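Local atomic coordinates of 16S rRNA methyltransferase (Streptomyces sp. DSM 40477, PDB entry 3MQ2), a protein that transfers a methyl group from S-adenosyl-L-methionine to N1 of adenine 1408 in 16S rRNA, conferring resistance to aminoglycosides such as kanamycin, neomycin and apramycin. Residues A[110-115]-A[142-147]; A[161-166]-A[179-184]; A[43-48]-A[52-57]. All blocks are in the same frame, centred on the assembly; numbering follows the deposited sequence.

Interaction 1: residues A[110-115]-A[142-147]. With SAH (S-adenosyl-L-homocysteine), chain C.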
loop_
_atom_site.group_PDB
_atom_site.type_symbol
_atom_site.label_atom_id
_atom_site.label_comp_id
_atom_site.label_asym_id
_atom_site.label_seq_id
_atom_site.Cartn_x
_atom_site.Cartn_y
_atom_site.Cartn_z
ATOM N N SER A 110 10.155 0.349 -8.725
ATOM C CA SER A 110 9.467 1.397 -9.470
ATOM C C SER A 110 8.353 2.037 -8.650
ATOM O O SER A 110 8.015 3.193 -8.873
ATOM C CB SER A 110 8.908 0.845 -10.789
ATOM O OG SER A 110 7.877 -0.101 -10.553
ATOM N N LEU A 111 7.799 1.293 -7.698
ATOM C CA LEU A 111 6.766 1.847 -6.823
ATOM C C LEU A 111 7.361 2.945 -5.934
ATOM O O LEU A 111 6.718 3.957 -5.663
ATOM C CB LEU A 111 6.123 0.751 -5.971
ATOM C CG LEU A 111 4.998 1.179 -5.017
ATOM C CD1 LEU A 111 3.926 1.947 -5.758
ATOM C CD2 LEU A 111 4.402 -0.042 -4.314
ATOM N N LEU A 112 8.595 2.741 -5.488
ATOM C CA LEU A 112 9.247 3.759 -4.666
ATOM C C LEU A 112 9.554 4.968 -5.540
ATOM O O LEU A 112 9.292 6.105 -5.164
ATOM C CB LEU A 112 10.526 3.198 -4.024
ATOM C CG LEU A 112 11.465 4.221 -3.362
ATOM C CD1 LEU A 112 10.719 5.044 -2.320
ATOM C CD2 LEU A 112 12.662 3.510 -2.747
ATOM N N ARG A 113 10.107 4.726 -6.724
ATOM C CA ARG A 113 10.387 5.833 -7.619
ATOM C C ARG A 113 9.101 6.628 -7.842
ATOM O O ARG A 113 9.101 7.866 -7.838
ATOM C CB ARG A 113 10.958 5.314 -8.940
ATOM C CG ARG A 113 11.457 6.412 -9.860
ATOM C CD ARG A 113 12.176 5.840 -11.078
ATOM N NE ARG A 113 11.252 5.263 -12.053
ATOM C CZ ARG A 113 11.060 3.959 -12.221
ATOM N NH1 ARG A 113 11.729 3.085 -11.479
ATOM N NH2 ARG A 113 10.201 3.525 -13.134
ATOM N N GLY A 114 7.997 5.905 -7.998
ATOM C CA GLY A 114 6.702 6.520 -8.232
ATOM C C GLY A 114 6.233 7.417 -7.097
ATOM O O GLY A 114 5.740 8.528 -7.334
ATOM N N VAL A 115 6.376 6.948 -5.858
ATOM C CA VAL A 115 5.895 7.735 -4.725
ATOM C C VAL A 115 6.814 8.885 -4.328
ATOM O O VAL A 115 6.468 9.670 -3.447
ATOM C CB VAL A 115 5.505 6.878 -3.498
ATOM C CG1 VAL A 115 4.381 5.923 -3.876
ATOM C CG2 VAL A 115 6.711 6.139 -2.924
ATOM N N LEU A 142 13.321 4.441 4.966
ATOM C CA LEU A 142 14.413 5.383 4.803
ATOM C C LEU A 142 15.741 4.681 4.460
ATOM O O LEU A 142 16.695 5.319 4.022
ATOM C CB LEU A 142 14.527 6.271 6.049
ATOM C CG LEU A 142 13.306 7.157 6.317
ATOM C CD1 LEU A 142 13.343 7.725 7.734
ATOM C CD2 LEU A 142 13.197 8.279 5.285
ATOM N N HIS A 143 15.780 3.357 4.598
ATOM C CA HIS A 143 16.991 2.630 4.244
ATOM C C HIS A 143 17.250 2.633 2.744
ATOM O O HIS A 143 18.332 2.253 2.296
ATOM C CB HIS A 143 16.988 1.215 4.839
ATOM C CG HIS A 143 17.099 1.217 6.325
ATOM N ND1 HIS A 143 18.293 1.006 6.983
ATOM C CD2 HIS A 143 16.178 1.471 7.287
ATOM C CE1 HIS A 143 18.097 1.105 8.287
ATOM N NE2 HIS A 143 16.824 1.398 8.495
ATOM N N ALA A 144 16.270 3.101 1.977
ATOM C CA ALA A 144 16.471 3.300 0.550
ATOM C C ALA A 144 17.512 4.392 0.325
ATOM O O ALA A 144 17.947 4.618 -0.800
ATOM C CB ALA A 144 15.141 3.667 -0.137
ATOM N N TRP A 145 17.901 5.077 1.401
ATOM C CA TRP A 145 18.918 6.124 1.312
ATOM C C TRP A 145 20.121 5.814 2.195
ATOM O O TRP A 145 20.935 6.691 2.462
ATOM C CB TRP A 145 18.339 7.486 1.718
ATOM C CG TRP A 145 17.381 8.056 0.732
ATOM C CD1 TRP A 145 17.678 8.912 -0.297
ATOM C CD2 TRP A 145 15.964 7.823 0.662
ATOM N NE1 TRP A 145 16.536 9.224 -0.995
ATOM C CE2 TRP A 145 15.473 8.571 -0.431
ATOM C CE3 TRP A 145 15.068 7.054 1.411
ATOM C CZ2 TRP A 145 14.122 8.567 -0.797
ATOM C CZ3 TRP A 145 13.726 7.046 1.042
ATOM C CH2 TRP A 145 13.266 7.808 -0.044
ATOM N N ARG A 146 20.233 4.569 2.634
ATOM C CA ARG A 146 21.250 4.193 3.610
ATOM C C ARG A 146 21.965 2.908 3.197
ATOM O O ARG A 146 21.891 1.902 3.891
ATOM C CB ARG A 146 20.592 4.021 4.980
ATOM C CG ARG A 146 19.855 5.280 5.466
ATOM C CD ARG A 146 19.162 5.054 6.806
ATOM N NE ARG A 146 18.350 6.203 7.202
ATOM C CZ ARG A 146 17.534 6.202 8.252
ATOM N NH1 ARG A 146 17.424 5.117 9.007
ATOM N NH2 ARG A 146 16.809 7.276 8.536
ATOM N N PRO A 147 22.674 2.941 2.058
ATOM C CA PRO A 147 22.881 4.096 1.181
ATOM C C PRO A 147 21.857 4.146 0.045
ATOM O O PRO A 147 21.039 3.238 -0.112
ATOM C CB PRO A 147 24.267 3.819 0.607
ATOM C CG PRO A 147 24.244 2.330 0.416
ATOM C CD PRO A 147 23.468 1.779 1.609
HETATM N N SAH C . 4.241 -3.544 1.848
HETATM C CA SAH C . 4.792 -4.866 2.089
HETATM C CB SAH C . 5.885 -5.203 1.077
HETATM C CG SAH C . 6.878 -4.075 0.825
HETATM S SD SAH C . 8.333 -4.661 -0.079
HETATM C C SAH C . 5.344 -4.927 3.500
HETATM O O SAH C . 5.764 -5.984 3.972
HETATM O OXT SAH C . 5.379 -3.905 4.185
HETATM C "C5'" SAH C . 7.734 -3.724 -1.508
HETATM C "C4'" SAH C . 6.773 -4.544 -2.362
HETATM O "O4'" SAH C . 6.327 -3.750 -3.441
HETATM C "C3'" SAH C . 7.425 -5.781 -2.983
HETATM O "O3'" SAH C . 6.633 -6.909 -2.703
HETATM C "C2'" SAH C . 7.410 -5.562 -4.479
HETATM O "O2'" SAH C . 7.086 -6.755 -5.171
HETATM C "C1'" SAH C . 6.312 -4.527 -4.623
HETATM N N9 SAH C . 6.464 -3.638 -5.781
HETATM C C8 SAH C . 7.551 -2.899 -6.169
HETATM N N7 SAH C . 7.212 -2.213 -7.296
HETATM C C5 SAH C . 5.923 -2.515 -7.606
HETATM C C6 SAH C . 5.076 -2.113 -8.628
HETATM N N6 SAH C . 5.488 -1.257 -9.559
HETATM N N1 SAH C . 3.792 -2.608 -8.661
HETATM C C2 SAH C . 3.346 -3.491 -7.701
HETATM N N3 SAH C . 4.188 -3.899 -6.692
HETATM C C4 SAH C . 5.448 -3.403 -6.655
#
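Leu-112 and Ala-144 bring the two backbones closest, with 8.9 Å between their CA atoms, and no hydrogen bond crosses. Leu-112 sits on a regular helix, its next turn closed by Gly-114 N to Ser-110 O and Val-115 N to Leu-111 O. Ala-144 belongs to a short 3-10 turn that follows strand 134-141 and runs into a type I beta turn from His-143 to Arg-146, ahead of the cis peptide before Pro-147. Both pieces belong to the Rossmann-like fold of this methyltransferase, the helix, 109-116, coming directly after strand 99-105.

Side chains close the gap with a few methyls. Leu-112 swings its CG anti to the backbone N (chi1 168°), and this carries the branched end out toward the turn. There CD2 meets the methyl CB of Ala-144 at 3.6 Å, while CD1 comes obliquely to CH2 of Trp-145 at a looser 4.4 Å. The indole points its six-membered ring toward the helix, and its NE1 makes a weak hydrogen bond to the backbone O of His-155. Within the turn, CB of Leu-142 lies above one face of the Arg-146 guanidinium, toward its rim, and the charge of that group is met by Glu-157 and Asp-205.

Another side of the helix meets S-adenosyl-L-homocysteine. The adenine amino group N6 donates to Ser-110 OG over 2.8 Å with an N-H...O angle of 146°, and the same OG is hydrogen-bonded to Glu-91. One residue on, Leu-111 CB rests 3.4 Å from the adenine N7.

Interaction 2: residues A[161-166]-A[179-184]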
loop_
_atom_site.group_PDB
_atom_site.type_symbol
_atom_site.label_atom_id
_atom_site.label_comp_id
_atom_site.label_asym_id
_atom_site.label_seq_id
_atom_site.Cartn_x
_atom_site.Cartn_y
_atom_site.Cartn_z
ATOM N N ASP A 161 10.491 17.836 7.538
ATOM C CA ASP A 161 10.530 19.198 7.021
ATOM C C ASP A 161 10.766 19.258 5.515
ATOM O O ASP A 161 10.077 19.986 4.800
ATOM C CB ASP A 161 11.579 20.032 7.755
ATOM C CG ASP A 161 11.242 20.225 9.220
ATOM O OD1 ASP A 161 10.049 20.120 9.576
ATOM O OD2 ASP A 161 12.168 20.484 10.015
ATOM N N SER A 162 11.738 18.499 5.028
ATOM C CA SER A 162 12.084 18.565 3.617
ATOM C C SER A 162 10.936 18.045 2.763
ATOM O O SER A 162 10.712 18.522 1.650
ATOM C CB SER A 162 13.366 17.778 3.330
ATOM O OG SER A 162 13.136 16.382 3.380
ATOM N N ALA A 163 10.213 17.061 3.288
ATOM C CA ALA A 163 9.074 16.492 2.573
ATOM C C ALA A 163 7.984 17.540 2.410
ATOM O O ALA A 163 7.404 17.694 1.331
ATOM C CB ALA A 163 8.538 15.282 3.310
ATOM N N ASP A 164 7.703 18.260 3.490
ATOM C CA ASP A 164 6.774 19.378 3.419
ATOM C C ASP A 164 7.234 20.353 2.343
ATOM O O ASP A 164 6.425 21.054 1.742
ATOM C CB ASP A 164 6.684 20.101 4.768
ATOM C CG ASP A 164 6.080 19.236 5.860
ATOM O OD1 ASP A 164 6.403 19.465 7.046
ATOM O OD2 ASP A 164 5.282 18.332 5.537
ATOM N N GLU A 165 8.540 20.383 2.099
ATOM C CA GLU A 165 9.132 21.347 1.172
ATOM C C GLU A 165 9.059 20.921 -0.293
ATOM O O GLU A 165 8.485 21.639 -1.114
ATOM C CB GLU A 165 10.587 21.637 1.552
ATOM C CG GLU A 165 10.763 22.316 2.904
ATOM C CD GLU A 165 12.222 22.440 3.312
ATOM O OE1 GLU A 165 13.104 22.081 2.501
ATOM O OE2 GLU A 165 12.488 22.892 4.447
ATOM N N TRP A 166 9.643 19.769 -0.623
ATOM C CA TRP A 166 9.724 19.340 -2.022
ATOM C C TRP A 166 8.811 18.174 -2.425
ATOM O O TRP A 166 8.570 17.970 -3.615
ATOM C CB TRP A 166 11.178 19.085 -2.471
ATOM C CG TRP A 166 11.945 17.970 -1.770
ATOM C CD1 TRP A 166 12.821 18.106 -0.729
ATOM C CD2 TRP A 166 11.936 16.570 -2.100
ATOM N NE1 TRP A 166 13.342 16.882 -0.379
ATOM C CE2 TRP A 166 12.813 15.923 -1.201
ATOM C CE3 TRP A 166 11.262 15.800 -3.054
ATOM C CZ2 TRP A 166 13.035 14.543 -1.233
ATOM C CZ3 TRP A 166 11.484 14.428 -3.083
ATOM C CH2 TRP A 166 12.365 13.816 -2.177
ATOM N N ALA A 179 -0.744 16.086 3.854
ATOM C CA ALA A 179 -1.161 16.835 5.037
ATOM C C ALA A 179 -0.178 16.694 6.185
ATOM O O ALA A 179 -0.033 17.600 7.003
ATOM C CB ALA A 179 -2.533 16.375 5.479
ATOM N N ASP A 180 0.482 15.545 6.263
ATOM C CA ASP A 180 1.368 15.292 7.381
ATOM C C ASP A 180 2.559 14.437 6.986
ATOM O O ASP A 180 2.444 13.526 6.165
ATOM C CB ASP A 180 0.612 14.614 8.515
ATOM C CG ASP A 180 1.444 14.500 9.771
ATOM O OD1 ASP A 180 1.590 15.518 10.486
ATOM O OD2 ASP A 180 1.957 13.396 10.042
ATOM N N CYS A 181 3.710 14.759 7.563
ATOM C CA CYS A 181 4.919 13.966 7.381
ATOM C C CYS A 181 5.576 13.785 8.739
ATOM O O CYS A 181 5.901 14.765 9.413
ATOM C CB CYS A 181 5.892 14.671 6.432
ATOM S SG CYS A 181 5.171 15.176 4.847
ATOM N N ARG A 182 5.758 12.542 9.162
ATOM C CA ARG A 182 6.409 12.307 10.448
ATOM C C ARG A 182 7.139 10.971 10.509
ATOM O O ARG A 182 6.773 10.021 9.831
ATOM C CB ARG A 182 5.381 12.388 11.578
ATOM C CG ARG A 182 4.276 11.351 11.486
ATOM C CD ARG A 182 3.288 11.494 12.642
ATOM N NE ARG A 182 2.594 12.774 12.605
ATOM C CZ ARG A 182 2.506 13.614 13.634
ATOM N NH1 ARG A 182 3.068 13.313 14.798
ATOM N NH2 ARG A 182 1.851 14.757 13.501
ATOM N N TYR A 183 8.174 10.914 11.337
ATOM C CA TYR A 183 8.874 9.668 11.571
ATOM C C TYR A 183 7.987 8.742 12.395
ATOM O O TYR A 183 7.237 9.195 13.276
ATOM C CB TYR A 183 10.163 9.924 12.340
ATOM C CG TYR A 183 11.264 10.610 11.569
ATOM C CD1 TYR A 183 11.759 10.073 10.386
ATOM C CD2 TYR A 183 11.835 11.781 12.051
ATOM C CE1 TYR A 183 12.786 10.699 9.694
ATOM C CE2 TYR A 183 12.864 12.408 11.372
ATOM C CZ TYR A 183 13.339 11.863 10.198
ATOM O OH TYR A 183 14.361 12.488 9.525
ATOM N N LEU A 184 8.061 7.448 12.097
ATOM C CA LEU A 184 7.387 6.434 12.894
ATOM C C LEU A 184 8.411 5.724 13.761
ATOM O O LEU A 184 9.477 5.335 13.274
ATOM C CB LEU A 184 6.707 5.396 11.996
ATOM C CG LEU A 184 5.523 5.845 11.146
ATOM C CD1 LEU A 184 4.884 4.599 10.565
ATOM C CD2 LEU A 184 4.525 6.640 11.973
HETATM O O HOH W 1 4.239 17.609 8.292
#
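The carboxylate of Asp-164 is the flat group that reaches across from helix to strand, and it does so with one oxygen, OD2, which stands 3.2 Å from Cys-181 SG and 3.8 Å from its CB. On the strand a second flat group, the guanidinium of Arg-182, is taken at its edge and in its plane by the carboxylate of Asp-180. That grip is side-on: NE donates to OD2 at 2.7 Å and NH2 to OD1 at 3.1 Å, both on the syn side and both somewhat out of the carboxylate plane. Two bonds, one to each oxygen, fix the rotation of the guanidinium, and since both residues set out away from the helix, the salt bridge lies on the other side of the strand from Cys-181.

Cys-181 buries more surface here than any other residue. Its SG is anti to the carbonyl carbon (chi1 -52°), which in this conformer, one of two modelled, lays the sulfur 3.7 Å from Ala-163 CB as well as beside Asp-164. A water ties the backbone into the same arrangement: Cys-181 N donates to it over 3.0 Å, and the water probably donates to Asp-164 OD2, though it has more acceptors in reach than protons.

Helix 160-173 leads into strand 176-184 and packs back on it here. The strand is the outermost of the mixed sheet at this end, running antiparallel to strand 209-216, where Ala-179 and Asp-180 both face Thr-213 in a classic beta bulge. Leu-212 of that neighbouring strand touches Cys-181, and Tyr-183 stacks on Phe-207.

Interaction 3: residues A[43-48]-A[52-57]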
loop_
_atom_site.group_PDB
_atom_site.type_symbol
_atom_site.label_atom_id
_atom_site.label_comp_id
_atom_site.label_asym_id
_atom_site.label_seq_id
_atom_site.Cartn_x
_atom_site.Cartn_y
_atom_site.Cartn_z
ATOM N N TYR A 43 -4.059 -8.412 5.942
ATOM C CA TYR A 43 -4.731 -9.446 6.715
ATOM C C TYR A 43 -5.113 -8.860 8.073
ATOM O O TYR A 43 -6.247 -9.017 8.531
ATOM C CB TYR A 43 -3.834 -10.672 6.883
ATOM C CG TYR A 43 -4.534 -11.825 7.559
ATOM C CD1 TYR A 43 -5.191 -12.798 6.816
ATOM C CD2 TYR A 43 -4.548 -11.935 8.944
ATOM C CE1 TYR A 43 -5.839 -13.857 7.430
ATOM C CE2 TYR A 43 -5.202 -12.989 9.568
ATOM C CZ TYR A 43 -5.842 -13.947 8.805
ATOM O OH TYR A 43 -6.490 -15.001 9.422
ATOM N N LYS A 44 -4.169 -8.167 8.704
ATOM C CA LYS A 44 -4.483 -7.458 9.946
ATOM C C LYS A 44 -5.585 -6.427 9.753
ATOM O O LYS A 44 -6.531 -6.373 10.534
ATOM C CB LYS A 44 -3.244 -6.782 10.548
ATOM C CG LYS A 44 -3.605 -5.792 11.669
ATOM C CD LYS A 44 -2.388 -5.351 12.461
ATOM C CE LYS A 44 -2.775 -4.520 13.684
ATOM N NZ LYS A 44 -1.593 -4.204 14.553
ATOM N N VAL A 45 -5.475 -5.607 8.709
ATOM C CA VAL A 45 -6.490 -4.592 8.470
ATOM C C VAL A 45 -7.880 -5.213 8.319
ATOM O O VAL A 45 -8.841 -4.747 8.937
ATOM C CB VAL A 45 -6.139 -3.697 7.261
ATOM C CG1 VAL A 45 -7.257 -2.687 6.978
ATOM C CG2 VAL A 45 -4.826 -2.972 7.516
ATOM N N ALA A 46 -7.983 -6.276 7.521
ATOM C CA ALA A 46 -9.275 -6.927 7.320
ATOM C C ALA A 46 -9.800 -7.526 8.626
ATOM O O ALA A 46 -10.985 -7.411 8.938
ATOM C CB ALA A 46 -9.188 -7.993 6.216
ATOM N N ARG A 47 -8.911 -8.154 9.391
ATOM C CA ARG A 47 -9.290 -8.765 10.658
ATOM C C ARG A 47 -9.884 -7.712 11.588
ATOM O O ARG A 47 -10.904 -7.946 12.255
ATOM C CB ARG A 47 -8.064 -9.392 11.315
ATOM C CG ARG A 47 -8.293 -9.850 12.742
ATOM C CD ARG A 47 -9.087 -11.134 12.773
ATOM N NE ARG A 47 -8.320 -12.254 12.236
ATOM C CZ ARG A 47 -8.824 -13.464 12.024
ATOM N NH1 ARG A 47 -10.098 -13.713 12.302
ATOM N NH2 ARG A 47 -8.055 -14.426 11.537
ATOM N N GLN A 48 -9.251 -6.545 11.620
ATOM C CA GLN A 48 -9.628 -5.502 12.572
ATOM C C GLN A 48 -10.745 -4.589 12.074
ATOM O O GLN A 48 -11.319 -3.817 12.850
ATOM C CB GLN A 48 -8.407 -4.667 12.949
ATOM C CG GLN A 48 -7.357 -5.451 13.713
ATOM C CD GLN A 48 -6.202 -4.587 14.172
ATOM O OE1 GLN A 48 -5.375 -5.016 14.977
ATOM N NE2 GLN A 48 -6.140 -3.362 13.661
ATOM N N ARG A 52 -15.218 -3.283 6.341
ATOM C CA ARG A 52 -14.594 -2.754 5.132
ATOM C C ARG A 52 -14.002 -3.881 4.310
ATOM O O ARG A 52 -13.588 -4.906 4.857
ATOM C CB ARG A 52 -13.524 -1.725 5.491
ATOM C CG ARG A 52 -14.050 -0.667 6.444
ATOM C CD ARG A 52 -12.934 -0.028 7.241
ATOM N NE ARG A 52 -12.237 0.970 6.450
ATOM C CZ ARG A 52 -11.205 1.682 6.882
ATOM N NH1 ARG A 52 -10.734 1.506 8.111
ATOM N NH2 ARG A 52 -10.643 2.569 6.076
ATOM N N LEU A 53 -14.000 -3.702 2.994
ATOM C CA LEU A 53 -13.386 -4.665 2.091
ATOM C C LEU A 53 -11.941 -4.259 1.880
ATOM O O LEU A 53 -11.666 -3.120 1.524
ATOM C CB LEU A 53 -14.121 -4.682 0.753
ATOM C CG LEU A 53 -13.532 -5.564 -0.345
ATOM C CD1 LEU A 53 -13.431 -6.994 0.122
ATOM C CD2 LEU A 53 -14.374 -5.459 -1.630
ATOM N N VAL A 54 -11.019 -5.187 2.103
ATOM C CA VAL A 54 -9.593 -4.874 1.970
ATOM C C VAL A 54 -9.062 -5.572 0.742
ATOM O O VAL A 54 -9.196 -6.785 0.617
ATOM C CB VAL A 54 -8.785 -5.333 3.208
ATOM C CG1 VAL A 54 -7.290 -4.991 3.049
ATOM C CG2 VAL A 54 -9.361 -4.682 4.476
ATOM N N VAL A 55 -8.485 -4.792 -0.169
ATOM C CA VAL A 55 -7.909 -5.323 -1.396
ATOM C C VAL A 55 -6.405 -5.103 -1.311
ATOM O O VAL A 55 -5.955 -4.034 -0.906
ATOM C CB VAL A 55 -8.476 -4.596 -2.643
ATOM C CG1 VAL A 55 -7.888 -5.178 -3.932
ATOM C CG2 VAL A 55 -10.003 -4.709 -2.675
ATOM N N ALA A 56 -5.622 -6.108 -1.678
ATOM C CA ALA A 56 -4.173 -5.954 -1.614
ATOM C C ALA A 56 -3.571 -6.535 -2.861
ATOM O O ALA A 56 -4.012 -7.570 -3.341
ATOM C CB ALA A 56 -3.600 -6.646 -0.376
ATOM N N LEU A 57 -2.575 -5.860 -3.412
ATOM C CA LEU A 57 -1.992 -6.369 -4.643
ATOM C C LEU A 57 -0.476 -6.338 -4.612
ATOM O O LEU A 57 0.141 -5.581 -3.841
ATOM C CB LEU A 57 -2.539 -5.617 -5.852
ATOM C CG LEU A 57 -2.463 -4.096 -5.816
ATOM C CD1 LEU A 57 -1.102 -3.652 -6.299
ATOM C CD2 LEU A 57 -3.552 -3.493 -6.690
#
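Val-54 gives up more surface than any other residue here, pointing from the strand at the helix, where Val-45 and Ala-46 receive it. A single methyl does the touching. CG2 of Val-54 lies anti to its carbonyl carbon, and from there it presses on the helix backbone itself, 3.6 Å from Ala-46 CA and 3.7 Å from Ala-46 N. The methyl of Ala-46 closes against the same group, its CB 3.7 Å from Val-54 CG2. The CA atoms of Ala-46 and Val-54 are 5.7 Å apart, a close approach consistent with the small alanine at this position.

Val-45 meets the same methyl with its CG1, which lies anti to the backbone N (chi1 177°) and comes within 3.8 Å of Val-54 CG2. The two valine side chains cross at about a right angle. No hydrogen bond joins the segments directly; the contact is wholly apolar.

This is the return half of a beta-alpha-beta crossover in the Rossmann-like fold: strand 29-34, helix 40-48, then strand 52-58 after a three-residue connection. Asn-82 binds both Ala-46 O and Arg-52 O through its ND2, bridging helix end and strand start. Strand 52-58 runs parallel between strands 29-34 and 83-87, and Leu-53 and Val-55 turn to helix 17-24.

Interactions 2 and 3 each pack a helix on a strand of the same sheet, while interaction 1 joins a helix to the turn after strand 134-141; all three are mainly buried, but they differ in chemistry. Interaction 3 is purely aliphatic and sits in the parallel part of the sheet. Interaction 2 lies at the antiparallel margin, where an exposed aspartate and a water join the packing. Interaction 1 is the one with direct hold on the cofactor product, through a different side of its helix, at Ser-110 and Leu-111. Interactions 1 and 2 touch, Leu-142 CD1 meeting Tyr-183 CE1 at 3.6 Å, whereas interaction 3 lies across the chain's centre from both, about 25 and 27 Å away between centres.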